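Local coordinates for protein Alpha/beta hydrolase (Xanthomonas campestris pv. campestris, PDB 2QJW) that is a putative hydrolase of the alpha/beta superfamily, probably cleaving its still unidentified substrate with a serine nucleophile, at residues A[5-10]-A[32-37]; A[39-44]-A[60-65]; A[103-108]-A[124-129]; A[120-125]-A[145-150]. All blocks are in the same frame, centred on the assembly; numbering follows the deposited sequence.

Contacts 1 and 2 come in series along the chain, contacts 3 and 4 overlap further on, and contacts 1, 3 and 4 all use one parallel sheet. Contact 1 pairs strand 6-10 with strand 35-37, outermost on one flank. Contact 4 joins strands 122-127 and 148-152 on the other flank, about 19 Å away between centres, where a second subunit continues the sheet. Contact 3, its centre about 11 Å from that of contact 4, shares Ile124 and Val125 with it. Contact 2 packs the loop beyond strand 35-37 against helix 56-71; its Pro39, Phe41 and Leu63 meet Ile8, Leu9 and Ala10 of contact 1. Together they sample both flanks of an alpha/beta hydrolase fold and one helical layer.

Contact 1. Residues A[5-10]-A[32-37]; sequences GHCILA and LGWTHE
His6 NE2 donates a hydrogen bond to Glu37 OE2 across 2.7 Å, nearly straight, that keeps close to the ring plane and meets the carboxylate on its anti side. At the other nitrogen of the ring, His6 ND1 and Thr35 OG1 lie 2.7 Å apart, and either could be the donor. Bonds at both nitrogens fix the rotation of the imidazole, and the carboxylate would tend to favour its protonated form. Chi1 of -171° sets the ring anti to the His6 backbone N, where it spans Thr35 and Glu37; the planes of ring and carboxylate stand 69° apart.

Beneath these side chains runs a parallel ladder: Gly5 O accepts a hydrogen bond from Thr35 N, Cys7 N reaches Thr35 O at 2.8 Å, Cys7 O accepts from Glu37 N, and Leu9 N bonds to Glu37 O at 3.0 Å. Cys7 turns to the other face, its SG set obliquely to the Trp34 indole and 3.8 Å from CE3. Gly5 N sits over a face of that indole, near its rim. His36 shares the face of Cys7 and bonds through NE2 to Glu30 of helix 20-31, which covers this side, whereas helix 56-71 packs on Ile8 and Glu37. Strand 6-10, helix 20-31 and strand 35-37 thus form a beta-alpha-beta unit, the building block of the parallel sheet in alpha/beta hydrolases.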
loop_
_atom_site.group_PDB
_atom_site.type_symbol
_atom_site.label_atom_id
_atom_site.label_comp_id
_atom_site.label_asym_id
_atom_site.label_seq_id
_atom_site.Cartn_x
_atom_site.Cartn_y
_atom_site.Cartn_z
ATOM N N GLY A 5 -20.487 -11.587 5.946
ATOM C CA GLY A 5 -20.184 -10.839 7.175
ATOM C C GLY A 5 -20.590 -9.412 7.139
ATOM O O GLY A 5 -21.175 -8.973 6.169
ATOM N N HIS A 6 -20.224 -8.727 8.224
ATOM C CA HIS A 6 -20.640 -7.364 8.507
ATOM C C HIS A 6 -19.454 -6.452 8.799
ATOM O O HIS A 6 -18.552 -6.835 9.539
ATOM C CB HIS A 6 -21.472 -7.407 9.758
ATOM C CG HIS A 6 -22.164 -6.134 10.111
ATOM N ND1 HIS A 6 -23.131 -5.572 9.308
ATOM C CD2 HIS A 6 -22.050 -5.331 11.203
ATOM C CE1 HIS A 6 -23.599 -4.496 9.909
ATOM N NE2 HIS A 6 -22.961 -4.329 11.057
ATOM N N CYS A 7 -19.494 -5.252 8.222
ATOM C CA CYS A 7 -18.458 -4.222 8.466
ATOM C C CYS A 7 -19.007 -3.098 9.337
ATOM O O CYS A 7 -20.107 -2.612 9.097
ATOM C CB CYS A 7 -17.995 -3.617 7.166
ATOM S SG CYS A 7 -17.180 -4.733 6.059
ATOM N N ILE A 8 -18.276 -2.768 10.400
ATOM C CA ILE A 8 -18.627 -1.617 11.252
ATOM C C ILE A 8 -17.588 -0.566 10.975
ATOM O O ILE A 8 -16.414 -0.819 11.147
ATOM C CB ILE A 8 -18.709 -1.967 12.718
ATOM C CG1 ILE A 8 -19.696 -3.112 12.977
ATOM C CG2 ILE A 8 -19.091 -0.656 13.497
ATOM C CD1 ILE A 8 -19.682 -3.758 14.294
ATOM N N LEU A 9 -18.005 0.599 10.465
ATOM C CA LEU A 9 -17.130 1.666 9.954
ATOM C C LEU A 9 -17.236 2.860 10.890
ATOM O O LEU A 9 -18.318 3.456 10.981
ATOM C CB LEU A 9 -17.591 2.056 8.561
ATOM C CG LEU A 9 -17.843 0.835 7.663
ATOM C CD1 LEU A 9 -18.526 1.301 6.422
ATOM C CD2 LEU A 9 -16.536 0.051 7.389
ATOM N N ALA A 10 -16.162 3.205 11.615
ATOM C CA ALA A 10 -16.194 4.242 12.660
ATOM C C ALA A 10 -15.545 5.541 12.240
ATOM O O ALA A 10 -14.344 5.586 11.969
ATOM C CB ALA A 10 -15.476 3.707 13.870
ATOM N N LEU A 32 -19.080 -5.213 -2.421
ATOM C CA LEU A 32 -18.429 -6.499 -2.161
ATOM C C LEU A 32 -19.335 -7.515 -1.420
ATOM O O LEU A 32 -18.906 -8.598 -1.041
ATOM C CB LEU A 32 -17.083 -6.274 -1.432
ATOM C CG LEU A 32 -15.893 -5.997 -2.379
ATOM C CD1 LEU A 32 -16.043 -4.741 -3.229
ATOM C CD2 LEU A 32 -14.606 -5.905 -1.604
ATOM N N GLY A 33 -20.583 -7.152 -1.186
ATOM C CA GLY A 33 -21.537 -8.068 -0.584
ATOM C C GLY A 33 -21.531 -8.253 0.906
ATOM O O GLY A 33 -22.151 -9.164 1.426
ATOM N N TRP A 34 -20.851 -7.345 1.614
ATOM C CA TRP A 34 -20.850 -7.325 3.031
ATOM C C TRP A 34 -21.974 -6.404 3.516
ATOM O O TRP A 34 -22.279 -5.395 2.834
ATOM C CB TRP A 34 -19.499 -6.768 3.562
ATOM C CG TRP A 34 -18.380 -7.771 3.384
ATOM C CD1 TRP A 34 -17.849 -8.189 2.196
ATOM C CD2 TRP A 34 -17.696 -8.464 4.401
ATOM N NE1 TRP A 34 -16.896 -9.124 2.429
ATOM C CE2 TRP A 34 -16.783 -9.327 3.767
ATOM C CE3 TRP A 34 -17.805 -8.490 5.784
ATOM C CZ2 TRP A 34 -15.986 -10.194 4.487
ATOM C CZ3 TRP A 34 -16.979 -9.352 6.505
ATOM C CH2 TRP A 34 -16.098 -10.183 5.840
ATOM N N THR A 35 -22.576 -6.710 4.658
ATOM C CA THR A 35 -23.479 -5.752 5.236
ATOM C C THR A 35 -22.588 -4.709 5.985
ATOM O O THR A 35 -21.408 -4.933 6.211
ATOM C CB THR A 35 -24.496 -6.353 6.160
ATOM O OG1 THR A 35 -23.845 -7.040 7.220
ATOM C CG2 THR A 35 -25.391 -7.367 5.374
ATOM N N HIS A 36 -23.170 -3.596 6.362
ATOM C CA HIS A 36 -22.371 -2.500 6.943
ATOM C C HIS A 36 -23.209 -1.537 7.725
ATOM O O HIS A 36 -24.423 -1.418 7.500
ATOM C CB HIS A 36 -21.618 -1.774 5.852
ATOM C CG HIS A 36 -22.483 -1.353 4.722
ATOM N ND1 HIS A 36 -23.093 -0.129 4.693
ATOM C CD2 HIS A 36 -22.874 -2.024 3.619
ATOM C CE1 HIS A 36 -23.827 -0.048 3.594
ATOM N NE2 HIS A 36 -23.716 -1.184 2.919
ATOM N N GLU A 37 -22.547 -0.868 8.672
ATOM C CA GLU A 37 -23.162 0.193 9.440
ATOM C C GLU A 37 -22.095 1.203 9.833
ATOM O O GLU A 37 -20.944 0.865 9.981
ATOM C CB GLU A 37 -23.893 -0.298 10.687
ATOM C CG GLU A 37 -23.034 -0.802 11.787
ATOM C CD GLU A 37 -23.798 -1.430 12.937
ATOM O OE1 GLU A 37 -24.442 -0.672 13.707
ATOM O OE2 GLU A 37 -23.714 -2.678 13.121
#

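Contact 2. Residues A[39-44]-A[60-65]; sequences PDFTDL and LQRLLE
Arg62 leaves its helix extended, with chi1 at 179°, and then bends at chi3 (-63°), while Asp43 holds CG between its own backbone N and carbonyl carbon; the two charged groups come together from opposite directions. The result is a two-pronged, end-on salt bridge. Arg62 NH1 bonds to Asp43 OD1 at 2.8 Å, and NH2 to Asp43 OD2 at the same 2.8 Å. Both oxygens use their syn lone pairs, both bonds are almost straight, and carboxylate and guanidinium are nearly coplanar. NH1 has a second acceptor in Asp40 O, also 2.8 Å away, but that bond is bent and weak. Leu44 lays its CD1 over the centre of one guanidinium face, 3.4 Å from Arg62 NH1.

Asp40 itself makes an Asx turn, its OD1 accepting from Thr42 N at 2.8 Å, with Thr42 OG1 as a further donor. This turn shapes the entry to helix 42-45, at whose N-cap position Phe41 stands. The arginine reaches from helix 56-71 to the start of this short helix after strand 35-37.

The Phe41 side chain runs alongside the arginine, pointing the other way, its ring plane 7° from that of the guanidinium, with CD1 4.0 Å from Arg62 CD. The next residue, Leu63, brings CB within 4.3 Å of Phe41 CZ. Ile87 of helix 83-92 packs against both Phe41 and Leu63, and His11 accepts a hydrogen bond from Phe41 N.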
loop_
_atom_site.group_PDB
_atom_site.type_symbol
_atom_site.label_atom_id
_atom_site.label_comp_id
_atom_site.label_asym_id
_atom_site.label_seq_id
_atom_site.Cartn_x
_atom_site.Cartn_y
_atom_site.Cartn_z
ATOM N N PRO A 39 -21.814 3.763 12.812
ATOM C CA PRO A 39 -22.420 4.294 14.035
ATOM C C PRO A 39 -22.144 5.801 14.209
ATOM O O PRO A 39 -21.111 6.289 13.785
ATOM C CB PRO A 39 -21.761 3.506 15.133
ATOM C CG PRO A 39 -21.274 2.193 14.438
ATOM C CD PRO A 39 -20.845 2.685 13.096
ATOM N N ASP A 40 -23.046 6.461 14.885
ATOM C CA ASP A 40 -22.916 7.896 15.142
ATOM C C ASP A 40 -22.330 8.082 16.510
ATOM O O ASP A 40 -22.890 7.669 17.529
ATOM C CB ASP A 40 -24.303 8.493 15.071
ATOM C CG ASP A 40 -24.258 10.011 15.072
ATOM O OD1 ASP A 40 -23.297 10.576 15.636
ATOM O OD2 ASP A 40 -25.124 10.638 14.423
ATOM N N PHE A 41 -21.142 8.671 16.557
ATOM C CA PHE A 41 -20.484 8.977 17.792
ATOM C C PHE A 41 -20.443 10.497 18.070
ATOM O O PHE A 41 -19.663 10.906 18.953
ATOM C CB PHE A 41 -19.042 8.463 17.767
ATOM C CG PHE A 41 -18.908 7.002 17.454
ATOM C CD1 PHE A 41 -19.094 6.043 18.441
ATOM C CD2 PHE A 41 -18.489 6.580 16.170
ATOM C CE1 PHE A 41 -18.894 4.682 18.183
ATOM C CE2 PHE A 41 -18.359 5.245 15.898
ATOM C CZ PHE A 41 -18.550 4.289 16.906
ATOM N N THR A 42 -21.222 11.282 17.371
ATOM C CA THR A 42 -21.088 12.734 17.453
ATOM C C THR A 42 -21.425 13.251 18.857
ATOM O O THR A 42 -20.836 14.231 19.300
ATOM C CB THR A 42 -21.917 13.449 16.370
ATOM O OG1 THR A 42 -23.283 13.044 16.441
ATOM C CG2 THR A 42 -21.365 13.140 14.941
ATOM N N ASP A 43 -22.326 12.593 19.572
ATOM C CA ASP A 43 -22.665 13.037 20.934
ATOM C C ASP A 43 -21.504 12.894 21.854
ATOM O O ASP A 43 -21.228 13.760 22.675
ATOM C CB ASP A 43 -23.899 12.251 21.490
ATOM C CG ASP A 43 -23.746 10.747 21.449
ATOM O OD1 ASP A 43 -23.178 10.204 20.456
ATOM O OD2 ASP A 43 -24.168 10.080 22.447
ATOM N N LEU A 44 -20.780 11.802 21.703
ATOM C CA LEU A 44 -19.656 11.463 22.551
ATOM C C LEU A 44 -18.500 12.403 22.291
ATOM O O LEU A 44 -17.843 12.933 23.226
ATOM C CB LEU A 44 -19.206 10.033 22.271
ATOM C CG LEU A 44 -20.247 8.957 22.649
ATOM C CD1 LEU A 44 -19.959 7.623 21.948
ATOM C CD2 LEU A 44 -20.386 8.818 24.180
ATOM N N LEU A 60 -15.537 3.775 22.917
ATOM C CA LEU A 60 -15.109 2.409 22.999
ATOM C C LEU A 60 -16.261 1.483 23.407
ATOM O O LEU A 60 -16.427 0.397 22.845
ATOM C CB LEU A 60 -13.953 2.211 24.023
ATOM C CG LEU A 60 -12.641 2.871 23.606
ATOM C CD1 LEU A 60 -11.706 3.184 24.838
ATOM C CD2 LEU A 60 -11.929 2.038 22.612
ATOM N N GLN A 61 -17.011 1.889 24.428
ATOM C CA GLN A 61 -18.124 1.045 24.919
ATOM C C GLN A 61 -19.216 0.929 23.880
ATOM O O GLN A 61 -19.728 -0.178 23.675
ATOM C CB GLN A 61 -18.691 1.608 26.220
ATOM C CG GLN A 61 -19.872 0.795 26.770
ATOM C CD GLN A 61 -19.464 -0.580 27.267
ATOM O OE1 GLN A 61 -18.316 -0.779 27.694
ATOM N NE2 GLN A 61 -20.397 -1.533 27.235
ATOM N N ARG A 62 -19.528 2.012 23.185
ATOM C CA ARG A 62 -20.596 1.954 22.197
ATOM C C ARG A 62 -20.191 1.012 21.050
ATOM O O ARG A 62 -20.997 0.171 20.596
ATOM C CB ARG A 62 -20.917 3.316 21.691
ATOM C CG ARG A 62 -21.997 3.359 20.630
ATOM C CD ARG A 62 -22.433 4.718 20.265
ATOM N NE ARG A 62 -23.042 5.396 21.411
ATOM C CZ ARG A 62 -23.257 6.706 21.427
ATOM N NH1 ARG A 62 -22.997 7.450 20.366
ATOM N NH2 ARG A 62 -23.768 7.283 22.506
ATOM N N LEU A 63 -18.982 1.185 20.515
ATOM C CA LEU A 63 -18.518 0.290 19.462
ATOM C C LEU A 63 -18.438 -1.153 19.921
ATOM O O LEU A 63 -18.782 -2.035 19.163
ATOM C CB LEU A 63 -17.176 0.756 18.905
ATOM C CG LEU A 63 -16.640 -0.053 17.750
ATOM C CD1 LEU A 63 -17.653 -0.204 16.592
ATOM C CD2 LEU A 63 -15.344 0.559 17.221
ATOM N N LEU A 64 -17.962 -1.415 21.163
ATOM C CA LEU A 64 -17.876 -2.758 21.683
ATOM C C LEU A 64 -19.267 -3.433 21.643
ATOM O O LEU A 64 -19.402 -4.573 21.197
ATOM C CB LEU A 64 -17.355 -2.707 23.127
ATOM C CG LEU A 64 -17.296 -4.013 23.924
ATOM C CD1 LEU A 64 -16.411 -4.985 23.191
ATOM C CD2 LEU A 64 -16.790 -3.717 25.352
ATOM N N GLU A 65 -20.278 -2.686 22.059
ATOM C CA GLU A 65 -21.626 -3.238 22.122
ATOM C C GLU A 65 -22.142 -3.581 20.738
ATOM O O GLU A 65 -22.738 -4.646 20.517
ATOM C CB GLU A 65 -22.537 -2.243 22.840
ATOM C CG GLU A 65 -22.259 -2.275 24.359
ATOM C CD GLU A 65 -23.111 -1.299 25.189
ATOM O OE1 GLU A 65 -24.024 -0.651 24.644
ATOM O OE2 GLU A 65 -22.856 -1.213 26.405
#

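Contact 3. Residues A[103-108]-A[124-129]; sequences MVPPTK and IVHAWH
Met103, a selenomethionine here, pairs in parallel register with Val125, and Val104 N, just past the end of strand 99-103, donates a straight bond of 2.9 Å to Val125 O. Val104 then takes up left-handed backbone angles (phi 37°, psi 60°), which turn the chain out of the sheet. Its CA arrives at the edge of the His126 ring, close to the ring plane and 3.3 Å from ND1. Val104 CG1 is 3.5 Å from His126 ND1, the two side chains crossing at about a right angle. His126 ND1 is therefore walled in by carbon and finds no hydrogen-bond partner in the model, while NE2 on the far side of the ring is bonded to Ile133 O.

Next in line, Pro105 drops its CD onto Ile124 CG2 at 3.8 Å, again with side chains roughly perpendicular. Pro105 CD also stands 3.9 Å from His126 ND1 and sits obliquely to that ring. Val104 CG1 also reaches as far as Ala127 CB, 4.3 Å away. Ser85 OG bonds to Met103 O, tying the strand end to helix 83-92.

Beyond the contact, Val104 packs on Asp130 and His156, which with Ser82 probably form a Ser-His-Asp triad, as their geometry suggests. A turn at the carboxyl ends of parallel strands, beside a probable nucleophile elbow, matches where alpha/beta hydrolases carry their active site.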
loop_
_atom_site.group_PDB
_atom_site.type_symbol
_atom_site.label_atom_id
_atom_site.label_comp_id
_atom_site.label_asym_id
_atom_site.label_seq_id
_atom_site.Cartn_x
_atom_site.Cartn_y
_atom_site.Cartn_z
HETATM N N MSE A 103 -7.522 3.690 8.786
HETATM C CA MSE A 103 -7.065 4.921 8.106
HETATM C C MSE A 103 -6.505 5.868 9.183
HETATM O O MSE A 103 -7.145 6.082 10.206
HETATM C CB MSE A 103 -8.139 5.589 7.307
HETATM C CG MSE A 103 -8.745 4.674 6.222
HETATM SE SE MSE A 103 -10.135 5.438 5.197
HETATM C CE MSE A 103 -11.419 5.377 6.563
ATOM N N VAL A 104 -5.308 6.395 8.923
ATOM C CA VAL A 104 -4.606 7.396 9.800
ATOM C C VAL A 104 -4.837 7.099 11.293
ATOM O O VAL A 104 -5.360 7.924 12.026
ATOM C CB VAL A 104 -4.915 8.882 9.387
ATOM C CG1 VAL A 104 -4.226 9.170 8.046
ATOM C CG2 VAL A 104 -6.373 9.168 9.297
ATOM N N PRO A 105 -4.423 5.907 11.759
ATOM C CA PRO A 105 -4.609 5.552 13.169
ATOM C C PRO A 105 -3.660 6.301 14.102
ATOM O O PRO A 105 -2.483 6.308 13.837
ATOM C CB PRO A 105 -4.294 4.040 13.174
ATOM C CG PRO A 105 -3.328 3.846 12.145
ATOM C CD PRO A 105 -3.725 4.821 11.038
ATOM N N PRO A 106 -4.183 6.891 15.170
ATOM C CA PRO A 106 -3.241 7.466 16.136
ATOM C C PRO A 106 -2.633 6.358 16.984
ATOM O O PRO A 106 -3.320 5.417 17.392
ATOM C CB PRO A 106 -4.117 8.349 16.995
ATOM C CG PRO A 106 -5.428 7.764 16.929
ATOM C CD PRO A 106 -5.582 7.055 15.567
ATOM N N THR A 107 -1.349 6.448 17.283
ATOM C CA THR A 107 -0.680 5.450 18.080
ATOM C C THR A 107 -0.723 5.840 19.570
ATOM O O THR A 107 -0.565 4.972 20.385
ATOM C CB THR A 107 0.752 5.197 17.630
ATOM O OG1 THR A 107 1.520 6.408 17.834
ATOM C CG2 THR A 107 0.790 4.800 16.142
ATOM N N LYS A 108 -0.928 7.122 19.880
ATOM C CA LYS A 108 -0.953 7.617 21.248
ATOM C C LYS A 108 -2.298 8.277 21.503
ATOM O O LYS A 108 -2.862 8.894 20.595
ATOM C CB LYS A 108 0.143 8.657 21.399
ATOM C CG LYS A 108 1.565 8.216 21.015
ATOM C CD LYS A 108 2.536 9.419 20.983
ATOM C CE LYS A 108 3.874 9.046 20.342
ATOM N NZ LYS A 108 4.943 10.025 20.672
ATOM N N ILE A 124 -3.552 -0.854 6.831
ATOM C CA ILE A 124 -3.480 0.530 7.258
ATOM C C ILE A 124 -3.239 1.386 6.038
ATOM O O ILE A 124 -2.422 1.037 5.177
ATOM C CB ILE A 124 -2.324 0.749 8.294
ATOM C CG1 ILE A 124 -2.440 -0.202 9.494
ATOM C CG2 ILE A 124 -2.239 2.222 8.730
ATOM C CD1 ILE A 124 -1.129 -0.290 10.262
ATOM N N VAL A 125 -3.924 2.514 5.988
ATOM C CA VAL A 125 -3.636 3.602 5.022
ATOM C C VAL A 125 -3.223 4.811 5.848
ATOM O O VAL A 125 -4.009 5.272 6.642
ATOM C CB VAL A 125 -4.773 3.956 4.055
ATOM C CG1 VAL A 125 -4.367 5.077 3.093
ATOM C CG2 VAL A 125 -5.152 2.692 3.298
ATOM N N HIS A 126 -1.969 5.286 5.659
ATOM C CA HIS A 126 -1.532 6.497 6.354
ATOM C C HIS A 126 -0.936 7.485 5.405
ATOM O O HIS A 126 -0.526 7.189 4.294
ATOM C CB HIS A 126 -0.526 6.130 7.417
ATOM C CG HIS A 126 -0.367 7.164 8.456
ATOM N ND1 HIS A 126 -1.386 7.479 9.310
ATOM C CD2 HIS A 126 0.686 7.946 8.785
ATOM C CE1 HIS A 126 -0.968 8.456 10.111
ATOM N NE2 HIS A 126 0.276 8.758 9.792
ATOM N N ALA A 127 -0.980 8.740 5.853
ATOM C CA ALA A 127 -0.475 9.905 5.082
ATOM C C ALA A 127 0.979 10.198 5.404
ATOM O O ALA A 127 1.307 10.417 6.580
ATOM C CB ALA A 127 -1.342 11.101 5.425
ATOM N N TRP A 128 1.833 10.275 4.384
ATOM C CA TRP A 128 3.198 10.666 4.590
ATOM C C TRP A 128 3.277 11.993 5.358
ATOM O O TRP A 128 4.235 12.130 6.161
ATOM C CB TRP A 128 3.902 10.887 3.244
ATOM C CG TRP A 128 4.434 9.686 2.569
ATOM C CD1 TRP A 128 4.140 9.270 1.326
ATOM C CD2 TRP A 128 5.396 8.758 3.081
ATOM N NE1 TRP A 128 4.827 8.124 1.025
ATOM C CE2 TRP A 128 5.633 7.803 2.071
ATOM C CE3 TRP A 128 6.131 8.663 4.282
ATOM C CZ2 TRP A 128 6.505 6.792 2.228
ATOM C CZ3 TRP A 128 7.033 7.627 4.412
ATOM C CH2 TRP A 128 7.205 6.711 3.396
ATOM N N HIS A 129 2.394 12.932 5.063
ATOM C CA HIS A 129 2.459 14.296 5.603
ATOM C C HIS A 129 1.475 14.553 6.707
ATOM O O HIS A 129 1.134 15.710 6.959
ATOM C CB HIS A 129 2.246 15.296 4.503
ATOM C CG HIS A 129 3.091 15.028 3.326
ATOM N ND1 HIS A 129 4.461 15.087 3.397
ATOM C CD2 HIS A 129 2.780 14.673 2.054
ATOM C CE1 HIS A 129 4.964 14.783 2.208
ATOM N NE2 HIS A 129 3.962 14.557 1.376
#

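Contact 4. Residues A[120-125]-A[145-150]; sequences VPISIV and RSARLL
Ile124 and Leu149 meet on one face of the sheet, CG2 of the isoleucine 3.6 Å from CD1 of the leucine. The other branch of Ile124 stretches back along its strand until CD1 touches Ala147 CB at 3.9 Å. That methyl also meets Ile122, whose CG2 comes equally close to Ala147 CB, at 3.9 Å. Chi1 of -55° turns CG2 of Ile124 toward the leucine and CG1, with its terminal methyl, toward the alanine. On the reverse face Val125 CG2 and Leu150 CD2 are 4.2 Å apart.

The backbones set this spacing. Arg148 N bonds to Ile122 O at 3.1 Å, and Arg148 O in turn accepts from Ile124 N at 2.9 Å. Leu150 N closes the series on Ile124 O, also at 2.9 Å and more nearly straight. The strand axes are only 13° from parallel.

Ser146 ends helix 135-145 in a Schellman motif and leads into the second strand, so the pair completes a beta-alpha-beta unit. Val138, Trp141 and Ala142 of that helix lie against Ile124, and Ile139 against Leu149. Outside, Leu149 and Leu150 join an antiparallel ladder with a strand of the second subunit, whose Trp128 NE1 also bonds to Ala147 O.

Across the pair itself the side chains meet chiefly through methyl groups, leaving the directional bonding to the peptide groups: hydrogen bonds fix the register, and apolar packing buries the face of Ile124 and Leu149 beneath the helix.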
loop_
_atom_site.group_PDB
_atom_site.type_symbol
_atom_site.label_atom_id
_atom_site.label_comp_id
_atom_site.label_asym_id
_atom_site.label_seq_id
_atom_site.Cartn_x
_atom_site.Cartn_y
_atom_site.Cartn_z
ATOM N N VAL A 120 -4.948 -10.340 14.123
ATOM C CA VAL A 120 -5.712 -10.660 12.953
ATOM C C VAL A 120 -5.200 -9.820 11.757
ATOM O O VAL A 120 -4.360 -8.948 11.954
ATOM C CB VAL A 120 -7.191 -10.395 13.214
ATOM C CG1 VAL A 120 -7.647 -11.243 14.444
ATOM C CG2 VAL A 120 -7.521 -8.916 13.453
ATOM N N PRO A 121 -5.668 -10.092 10.537
ATOM C CA PRO A 121 -5.202 -9.239 9.405
ATOM C C PRO A 121 -5.495 -7.755 9.658
ATOM O O PRO A 121 -6.613 -7.403 10.059
ATOM C CB PRO A 121 -5.967 -9.763 8.258
ATOM C CG PRO A 121 -6.289 -11.220 8.647
ATOM C CD PRO A 121 -6.534 -11.197 10.087
ATOM N N ILE A 122 -4.463 -6.939 9.516
ATOM C CA ILE A 122 -4.554 -5.477 9.673
ATOM C C ILE A 122 -4.036 -4.840 8.407
ATOM O O ILE A 122 -2.951 -5.221 7.934
ATOM C CB ILE A 122 -3.748 -4.972 10.869
ATOM C CG1 ILE A 122 -4.249 -5.658 12.171
ATOM C CG2 ILE A 122 -3.782 -3.453 10.968
ATOM C CD1 ILE A 122 -3.312 -5.448 13.370
ATOM N N SER A 123 -4.817 -3.911 7.858
ATOM C CA SER A 123 -4.422 -3.115 6.705
ATOM C C SER A 123 -4.588 -1.655 7.087
ATOM O O SER A 123 -5.633 -1.286 7.583
ATOM C CB SER A 123 -5.229 -3.483 5.493
ATOM O OG SER A 123 -4.907 -2.704 4.381
ATOM N N ILE A 124 -3.552 -0.854 6.831
ATOM C CA ILE A 124 -3.480 0.530 7.258
ATOM C C ILE A 124 -3.239 1.386 6.038
ATOM O O ILE A 124 -2.422 1.037 5.177
ATOM C CB ILE A 124 -2.324 0.749 8.294
ATOM C CG1 ILE A 124 -2.440 -0.202 9.494
ATOM C CG2 ILE A 124 -2.239 2.222 8.730
ATOM C CD1 ILE A 124 -1.129 -0.290 10.262
ATOM N N VAL A 125 -3.924 2.514 5.988
ATOM C CA VAL A 125 -3.636 3.602 5.022
ATOM C C VAL A 125 -3.223 4.811 5.848
ATOM O O VAL A 125 -4.009 5.272 6.642
ATOM C CB VAL A 125 -4.773 3.956 4.055
ATOM C CG1 VAL A 125 -4.367 5.077 3.093
ATOM C CG2 VAL A 125 -5.152 2.692 3.298
ATOM N N ARG A 145 4.141 -5.471 13.992
ATOM C CA ARG A 145 3.078 -6.431 13.772
ATOM C C ARG A 145 3.036 -6.958 12.318
ATOM O O ARG A 145 2.210 -7.801 11.941
ATOM C CB ARG A 145 1.729 -5.711 14.039
ATOM C CG ARG A 145 1.557 -5.324 15.511
ATOM C CD ARG A 145 0.414 -4.347 15.714
ATOM N NE ARG A 145 0.281 -4.003 17.128
ATOM C CZ ARG A 145 1.109 -3.219 17.813
ATOM N NH1 ARG A 145 2.135 -2.590 17.227
ATOM N NH2 ARG A 145 0.893 -3.064 19.125
ATOM N N SER A 146 4.028 -6.542 11.505
ATOM C CA SER A 146 4.056 -6.799 10.073
ATOM C C SER A 146 2.676 -6.517 9.450
ATOM O O SER A 146 2.275 -7.196 8.546
ATOM C CB SER A 146 4.523 -8.220 9.767
ATOM O OG SER A 146 5.822 -8.449 10.338
ATOM N N ALA A 147 1.980 -5.425 9.848
ATOM C CA ALA A 147 0.683 -5.085 9.289
ATOM C C ALA A 147 0.882 -4.510 7.921
ATOM O O ALA A 147 1.916 -3.890 7.643
ATOM C CB ALA A 147 -0.018 -4.022 10.121
ATOM N N ARG A 148 -0.022 -4.789 6.987
ATOM C CA ARG A 148 0.050 -4.191 5.659
ATOM C C ARG A 148 -0.094 -2.684 5.870
ATOM O O ARG A 148 -0.984 -2.234 6.571
ATOM C CB ARG A 148 -0.965 -4.731 4.662
ATOM C CG ARG A 148 -0.770 -4.237 3.231
ATOM C CD ARG A 148 -1.649 -4.936 2.252
ATOM N NE ARG A 148 -1.307 -6.350 2.237
ATOM C CZ ARG A 148 -1.822 -7.255 1.413
ATOM N NH1 ARG A 148 -2.705 -6.924 0.486
ATOM N NH2 ARG A 148 -1.490 -8.530 1.578
ATOM N N LEU A 149 0.773 -1.944 5.187
ATOM C CA LEU A 149 0.819 -0.475 5.318
ATOM C C LEU A 149 0.968 0.161 3.972
ATOM O O LEU A 149 1.904 -0.118 3.256
ATOM C CB LEU A 149 1.959 -0.034 6.208
ATOM C CG LEU A 149 2.150 1.479 6.422
ATOM C CD1 LEU A 149 0.937 2.169 6.963
ATOM C CD2 LEU A 149 3.339 1.672 7.401
ATOM N N LEU A 150 0.030 1.051 3.669
ATOM C CA LEU A 150 0.050 1.911 2.456
ATOM C C LEU A 150 0.215 3.353 2.862
ATOM O O LEU A 150 -0.575 3.842 3.659
ATOM C CB LEU A 150 -1.243 1.790 1.637
ATOM C CG LEU A 150 -1.348 2.625 0.383
ATOM C CD1 LEU A 150 -0.370 2.051 -0.630
ATOM C CD2 LEU A 150 -2.770 2.607 -0.182
#